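Local coordinates for protein hemoglobin component VII (Tokunagayusurika akamusi, PDB 1X46) that binds heme through its iron and, as a globin of midge larvae, probably carries or stores oxygen, at residues L88-K100 / A138-L150. Sequence-based numbering, arbitrary orientation.
Sequences LKNVLKQQGINHK and AFNNMYSVVFPEL. With HEM (protoporphyrin IX containing Fe), chain B.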
loop_
_atom_site.group_PDB
_atom_site.type_symbol
_atom_site.label_atom_id
_atom_site.label_comp_id
_atom_site.label_asym_id
_atom_site.label_seq_id
_atom_site.Cartn_x
_atom_site.Cartn_y
_atom_site.Cartn_z
ATOM N N LEU A 88 14.480 3.496 3.953
ATOM C CA LEU A 88 13.304 2.826 3.398
ATOM C C LEU A 88 13.000 1.554 4.174
ATOM O O LEU A 88 11.842 1.295 4.553
ATOM C CB LEU A 88 13.508 2.531 1.921
ATOM C CG LEU A 88 12.505 1.592 1.236
ATOM C CD1 LEU A 88 11.098 2.170 1.265
ATOM C CD2 LEU A 88 12.974 1.378 -0.179
ATOM N N LYS A 89 14.019 0.742 4.433
ATOM C CA LYS A 89 13.773 -0.478 5.180
ATOM C C LYS A 89 13.273 -0.236 6.598
ATOM O O LYS A 89 12.494 -1.028 7.146
ATOM C CB LYS A 89 14.997 -1.376 5.143
ATOM C CG LYS A 89 15.176 -1.950 3.767
ATOM C CD LYS A 89 16.129 -3.087 3.815
ATOM C CE LYS A 89 16.214 -3.808 2.517
ATOM N NZ LYS A 89 17.449 -4.672 2.492
ATOM N N ASN A 90 13.721 0.860 7.206
ATOM C CA ASN A 90 13.258 1.181 8.538
ATOM C C ASN A 90 11.785 1.612 8.542
ATOM O O ASN A 90 11.038 1.258 9.460
ATOM C CB ASN A 90 14.166 2.222 9.199
ATOM C CG ASN A 90 15.578 1.679 9.451
ATOM O OD1 ASN A 90 15.825 0.474 9.329
ATOM N ND2 ASN A 90 16.509 2.567 9.772
ATOM N N VAL A 91 11.375 2.342 7.508
ATOM C CA VAL A 91 9.944 2.645 7.347
ATOM C C VAL A 91 9.128 1.347 7.235
ATOM O O VAL A 91 8.110 1.154 7.924
ATOM C CB VAL A 91 9.690 3.543 6.148
ATOM C CG1 VAL A 91 8.216 3.544 5.794
ATOM C CG2 VAL A 91 10.136 4.952 6.464
ATOM N N LEU A 92 9.592 0.433 6.388
ATOM C CA LEU A 92 8.871 -0.820 6.173
ATOM C C LEU A 92 8.832 -1.669 7.430
ATOM O O LEU A 92 7.772 -2.213 7.787
ATOM C CB LEU A 92 9.486 -1.622 5.020
ATOM C CG LEU A 92 9.482 -0.930 3.653
ATOM C CD1 LEU A 92 10.310 -1.722 2.621
ATOM C CD2 LEU A 92 8.074 -0.563 3.136
ATOM N N LYS A 93 9.970 -1.788 8.123
ATOM C CA LYS A 93 10.030 -2.619 9.324
ATOM C C LYS A 93 9.099 -2.087 10.407
ATOM O O LYS A 93 8.404 -2.873 11.100
ATOM C CB LYS A 93 11.453 -2.692 9.866
ATOM C CG LYS A 93 12.245 -3.751 9.209
ATOM C CD LYS A 93 13.680 -3.733 9.708
ATOM C CE LYS A 93 14.591 -4.340 8.659
ATOM N NZ LYS A 93 16.012 -4.280 9.114
ATOM N N GLN A 94 9.102 -0.767 10.584
ATOM C CA GLN A 94 8.220 -0.185 11.579
ATOM C C GLN A 94 6.741 -0.447 11.287
ATOM O O GLN A 94 5.962 -0.696 12.195
ATOM C CB GLN A 94 8.464 1.311 11.709
ATOM C CG GLN A 94 7.786 1.919 12.940
ATOM C CD GLN A 94 8.325 1.394 14.254
ATOM O OE1 GLN A 94 9.527 1.459 14.511
ATOM N NE2 GLN A 94 7.445 0.819 15.072
ATOM N N GLN A 95 6.368 -0.417 10.018
ATOM C CA GLN A 95 4.979 -0.736 9.650
ATOM C C GLN A 95 4.653 -2.190 9.944
ATOM O O GLN A 95 3.566 -2.495 10.412
ATOM C CB GLN A 95 4.674 -0.394 8.183
ATOM C CG GLN A 95 4.716 1.121 7.875
ATOM C CD GLN A 95 3.739 1.893 8.732
ATOM O OE1 GLN A 95 2.580 1.493 8.864
ATOM N NE2 GLN A 95 4.206 2.964 9.365
ATOM N N GLY A 96 5.614 -3.084 9.736
ATOM C CA GLY A 96 5.416 -4.483 10.083
ATOM C C GLY A 96 5.253 -4.653 11.596
ATOM O O GLY A 96 4.356 -5.356 12.040
ATOM N N ILE A 97 6.139 -4.022 12.379
ATOM C CA ILE A 97 6.046 -4.075 13.843
ATOM C C ILE A 97 4.688 -3.546 14.311
ATOM O O ILE A 97 4.001 -4.169 15.143
ATOM C CB ILE A 97 7.201 -3.254 14.474
ATOM C CG1 ILE A 97 8.540 -3.975 14.277
ATOM C CG2 ILE A 97 6.966 -3.034 15.978
ATOM C CD1 ILE A 97 9.740 -3.043 14.310
ATOM N N ASN A 98 4.282 -2.406 13.755
ATOM C CA ASN A 98 3.037 -1.785 14.199
ATOM C C ASN A 98 1.830 -2.661 13.864
ATOM O O ASN A 98 0.890 -2.777 14.653
ATOM C CB ASN A 98 2.842 -0.405 13.573
ATOM C CG ASN A 98 3.896 0.604 14.003
ATOM O OD1 ASN A 98 4.678 0.363 14.935
ATOM N ND2 ASN A 98 3.929 1.730 13.314
ATOM N N HIS A 99 1.846 -3.276 12.685
ATOM C CA HIS A 99 0.712 -4.075 12.267
ATOM C C HIS A 99 0.668 -5.449 12.924
ATOM O O HIS A 99 -0.398 -6.042 13.025
ATOM C CB HIS A 99 0.632 -4.151 10.735
ATOM C CG HIS A 99 0.119 -2.884 10.124
ATOM N ND1 HIS A 99 0.946 -1.828 9.781
ATOM C CD2 HIS A 99 -1.141 -2.482 9.846
ATOM C CE1 HIS A 99 0.210 -0.841 9.301
ATOM N NE2 HIS A 99 -1.058 -1.211 9.321
ATOM N N LYS A 100 1.828 -5.931 13.379
ATOM C CA LYS A 100 1.843 -7.198 14.140
ATOM C C LYS A 100 0.929 -7.064 15.350
ATOM O O LYS A 100 0.176 -7.992 15.668
ATOM C CB LYS A 100 3.247 -7.547 14.620
ATOM C CG LYS A 100 3.299 -8.947 15.291
ATOM C CD LYS A 100 4.693 -9.214 15.837
ATOM C CE LYS A 100 4.730 -10.432 16.775
ATOM N NZ LYS A 100 6.049 -10.473 17.506
ATOM N N ALA A 138 8.047 -4.388 -6.423
ATOM C CA ALA A 138 8.058 -3.499 -5.271
ATOM C C ALA A 138 7.411 -4.161 -4.047
ATOM O O ALA A 138 7.961 -4.160 -2.947
ATOM C CB ALA A 138 7.352 -2.202 -5.613
ATOM N N PHE A 139 6.237 -4.742 -4.249
ATOM C CA PHE A 139 5.583 -5.463 -3.163
ATOM C C PHE A 139 6.393 -6.651 -2.646
ATOM O O PHE A 139 6.443 -6.872 -1.443
ATOM C CB PHE A 139 4.158 -5.891 -3.545
ATOM C CG PHE A 139 3.128 -4.813 -3.322
ATOM C CD1 PHE A 139 2.728 -4.499 -2.032
ATOM C CD2 PHE A 139 2.568 -4.122 -4.376
ATOM C CE1 PHE A 139 1.757 -3.484 -1.790
ATOM C CE2 PHE A 139 1.612 -3.120 -4.134
ATOM C CZ PHE A 139 1.225 -2.817 -2.852
ATOM N N ASN A 140 7.018 -7.413 -3.542
ATOM C CA ASN A 140 7.889 -8.516 -3.142
ATOM C C ASN A 140 8.924 -8.016 -2.131
ATOM O O ASN A 140 9.125 -8.633 -1.075
ATOM C CB ASN A 140 8.619 -9.085 -4.362
ATOM C CG ASN A 140 9.718 -10.135 -3.974
ATOM O OD1 ASN A 140 10.933 -9.823 -3.848
ATOM N ND2 ASN A 140 9.285 -11.350 -3.772
ATOM N N ASN A 141 9.553 -6.895 -2.478
ATOM C CA ASN A 141 10.604 -6.339 -1.631
ATOM C C ASN A 141 10.044 -5.809 -0.310
ATOM O O ASN A 141 10.609 -6.061 0.750
ATOM C CB ASN A 141 11.396 -5.291 -2.388
ATOM C CG ASN A 141 12.317 -5.909 -3.421
ATOM O OD1 ASN A 141 12.432 -7.132 -3.498
ATOM N ND2 ASN A 141 12.991 -5.053 -4.223
ATOM N N MET A 142 8.906 -5.117 -0.371
ATOM C CA MET A 142 8.234 -4.710 0.869
ATOM C C MET A 142 7.988 -5.929 1.781
ATOM O O MET A 142 8.293 -5.907 2.989
ATOM C CB MET A 142 6.896 -4.013 0.552
ATOM C CG MET A 142 6.001 -3.811 1.760
ATOM S SD MET A 142 4.314 -3.305 1.173
ATOM C CE MET A 142 3.315 -3.804 2.569
ATOM N N TYR A 143 7.403 -6.984 1.217
ATOM C CA TYR A 143 7.084 -8.190 1.972
ATOM C C TYR A 143 8.309 -8.877 2.572
ATOM O O TYR A 143 8.236 -9.447 3.645
ATOM C CB TYR A 143 6.331 -9.210 1.088
ATOM C CG TYR A 143 4.997 -8.710 0.561
ATOM C CD1 TYR A 143 4.314 -7.651 1.166
ATOM C CD2 TYR A 143 4.430 -9.299 -0.576
ATOM C CE1 TYR A 143 3.109 -7.224 0.667
ATOM C CE2 TYR A 143 3.213 -8.873 -1.075
ATOM C CZ TYR A 143 2.571 -7.826 -0.449
ATOM O OH TYR A 143 1.349 -7.354 -0.921
ATOM N N SER A 144 9.435 -8.800 1.869
ATOM C CA SER A 144 10.639 -9.451 2.356
ATOM C C SER A 144 11.064 -8.888 3.724
ATOM O O SER A 144 11.660 -9.600 4.526
ATOM C CB SER A 144 11.761 -9.335 1.322
ATOM O OG SER A 144 12.301 -8.033 1.291
ATOM N N VAL A 145 10.719 -7.630 3.969
ATOM C CA VAL A 145 11.061 -6.953 5.209
ATOM C C VAL A 145 9.884 -6.921 6.175
ATOM O O VAL A 145 10.066 -7.032 7.379
ATOM C CB VAL A 145 11.572 -5.522 4.906
ATOM C CG1 VAL A 145 11.692 -4.696 6.167
ATOM C CG2 VAL A 145 12.904 -5.596 4.174
ATOM N N VAL A 146 8.672 -6.771 5.634
ATOM C CA VAL A 146 7.477 -6.676 6.481
ATOM C C VAL A 146 7.013 -8.033 7.025
ATOM O O VAL A 146 6.706 -8.141 8.203
ATOM C CB VAL A 146 6.325 -5.945 5.742
ATOM C CG1 VAL A 146 4.957 -6.081 6.454
ATOM C CG2 VAL A 146 6.673 -4.497 5.545
ATOM N N PHE A 147 6.961 -9.064 6.190
ATOM C CA PHE A 147 6.450 -10.377 6.620
ATOM C C PHE A 147 7.163 -10.968 7.848
ATOM O O PHE A 147 6.475 -11.455 8.739
ATOM C CB PHE A 147 6.374 -11.411 5.477
ATOM C CG PHE A 147 5.254 -11.164 4.470
ATOM C CD1 PHE A 147 4.440 -10.021 4.511
ATOM C CD2 PHE A 147 5.057 -12.086 3.446
ATOM C CE1 PHE A 147 3.432 -9.834 3.542
ATOM C CE2 PHE A 147 4.065 -11.899 2.472
ATOM C CZ PHE A 147 3.257 -10.768 2.532
ATOM N N PRO A 148 8.492 -10.896 7.928
ATOM C CA PRO A 148 9.198 -11.386 9.136
ATOM C C PRO A 148 8.835 -10.645 10.413
ATOM O O PRO A 148 9.093 -11.192 11.505
ATOM C CB PRO A 148 10.673 -11.139 8.797
ATOM C CG PRO A 148 10.730 -11.116 7.290
ATOM C CD PRO A 148 9.445 -10.403 6.916
ATOM N N GLU A 149 8.213 -9.464 10.314
ATOM C CA GLU A 149 7.801 -8.723 11.499
ATOM C C GLU A 149 6.383 -9.050 11.918
ATOM O O GLU A 149 5.941 -8.597 12.968
ATOM C CB GLU A 149 7.880 -7.204 11.264
ATOM C CG GLU A 149 9.223 -6.653 10.830
ATOM C CD GLU A 149 10.313 -6.840 11.874
ATOM O OE1 GLU A 149 10.017 -7.026 13.085
ATOM O OE2 GLU A 149 11.493 -6.803 11.466
ATOM N N LEU A 150 5.653 -9.823 11.117
ATOM C CA LEU A 150 4.252 -10.086 11.433
ATOM C C LEU A 150 4.068 -11.333 12.281
ATOM O O LEU A 150 3.028 -11.448 12.917
ATOM C CB LEU A 150 3.405 -10.201 10.159
ATOM C CG LEU A 150 3.392 -9.005 9.199
ATOM C CD1 LEU A 150 2.602 -9.375 7.947
ATOM C CD2 LEU A 150 2.823 -7.758 9.886
ATOM O OXT LEU A 150 4.921 -12.224 12.324
HETATM C CHA HEM B . -3.198 1.711 11.319
HETATM C CHB HEM B . -0.342 2.249 7.438
HETATM C CHC HEM B . -2.037 -1.917 5.643
HETATM C CHD HEM B . -4.905 -2.470 9.490
HETATM C C1A HEM B . -2.338 2.236 10.397
HETATM C C2A HEM B . -1.689 3.524 10.515
HETATM C C3A HEM B . -0.916 3.654 9.441
HETATM C C4A HEM B . -0.987 2.465 8.639
HETATM C CMA HEM B . -0.019 4.870 9.119
HETATM C CAA HEM B . -1.966 4.581 11.631
HETATM C CBA HEM B . -1.295 4.322 12.996
HETATM C CGA HEM B . 0.206 4.422 12.871
HETATM O O1A HEM B . 0.905 3.439 13.189
HETATM O O2A HEM B . 0.720 5.496 12.447
HETATM C C1B HEM B . -0.579 1.206 6.584
HETATM C C2B HEM B . 0.013 0.990 5.285
HETATM C C3B HEM B . -0.463 -0.173 4.786
HETATM C C4B HEM B . -1.354 -0.722 5.791
HETATM C CMB HEM B . 1.003 1.984 4.619
HETATM C CAB HEM B . -0.203 -0.905 3.449
HETATM C CBB HEM B . 0.707 -0.537 2.548
HETATM C C1C HEM B . -2.960 -2.439 6.503
HETATM C C2C HEM B . -3.716 -3.679 6.344
HETATM C C3C HEM B . -4.530 -3.811 7.389
HETATM C C4C HEM B . -4.294 -2.692 8.279
HETATM C CMC HEM B . -3.570 -4.652 5.147
HETATM C CAC HEM B . -5.525 -4.968 7.669
HETATM C C1D HEM B . -4.659 -1.428 10.340
HETATM C C2D HEM B . -5.318 -1.254 11.608
HETATM C C3D HEM B . -4.785 0.027 12.172
HETATM C C4D HEM B . -3.882 0.530 11.164
HETATM C CMD HEM B . -6.355 -2.206 12.239
HETATM C CAD HEM B . -5.183 0.663 13.528
HETATM C CBD HEM B . -6.480 1.456 13.393
HETATM C CGD HEM B . -6.927 1.966 14.750
HETATM O O1D HEM B . -6.089 2.074 15.674
HETATM O O2D HEM B . -8.139 2.241 14.909
HETATM N NA HEM B . -1.882 1.615 9.256
HETATM N NB HEM B . -1.440 0.139 6.857
HETATM N NC HEM B . -3.325 -1.863 7.706
HETATM N ND HEM B . -3.782 -0.361 10.102
HETATM FE FE HEM B . -2.601 -0.120 8.483
HETATM O O HOH W 1 -4.182 0.797 7.488
#
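Gly96 lets the two helices close in: its CA lies 4.7 Å from the CA of Val146, and a side chain here would run into Glu149 CB, which packs on the glycine backbone. Val146 straddles this spot, CG1 facing the glycine CA while CG2 presses on Leu92 O at 3.4 Å. Leu150 CD2 packs against Gly96 O. Leu92 fills the neighbouring turn. Its CB meets one methyl from each of Val145 and Val146, and its two end methyls reach Met142, CD1 against Met142 CA and CD2 against Met142 CG. Val145 is wedged between two lysine stems that cross it at about a right angle, CG2 against Lys89 and CG1 tight against Lys93 CG at 3.2 Å. The helices cross at -60° with axes 8.7 Å apart; in globin terms they are F and H, and F carries the proximal histidine. His99 NE2 binds the heme iron at 2.1 Å, and a water takes the sixth position. His99 ND1 donates in the ring plane to Gln95 O, 2.8 Å away, which fixes the ring's rotation. Toward solvent the charged ends do not meet. Glu149 bends at chi2 (-64°), which sets OE1 beside Ile97 CG1 and OE2 beside the Lys93 stem, crossed at a slant, yet OE2 stays 5.7 Å from Lys93 NZ. With Glu149 cut back to an alanine, the Lys93 charge would probably lose its nearby counter-charge and Ile97 CG1 its cover. Lys100 runs its methylenes past the chain end, CD 3.2 Å from Glu149 O.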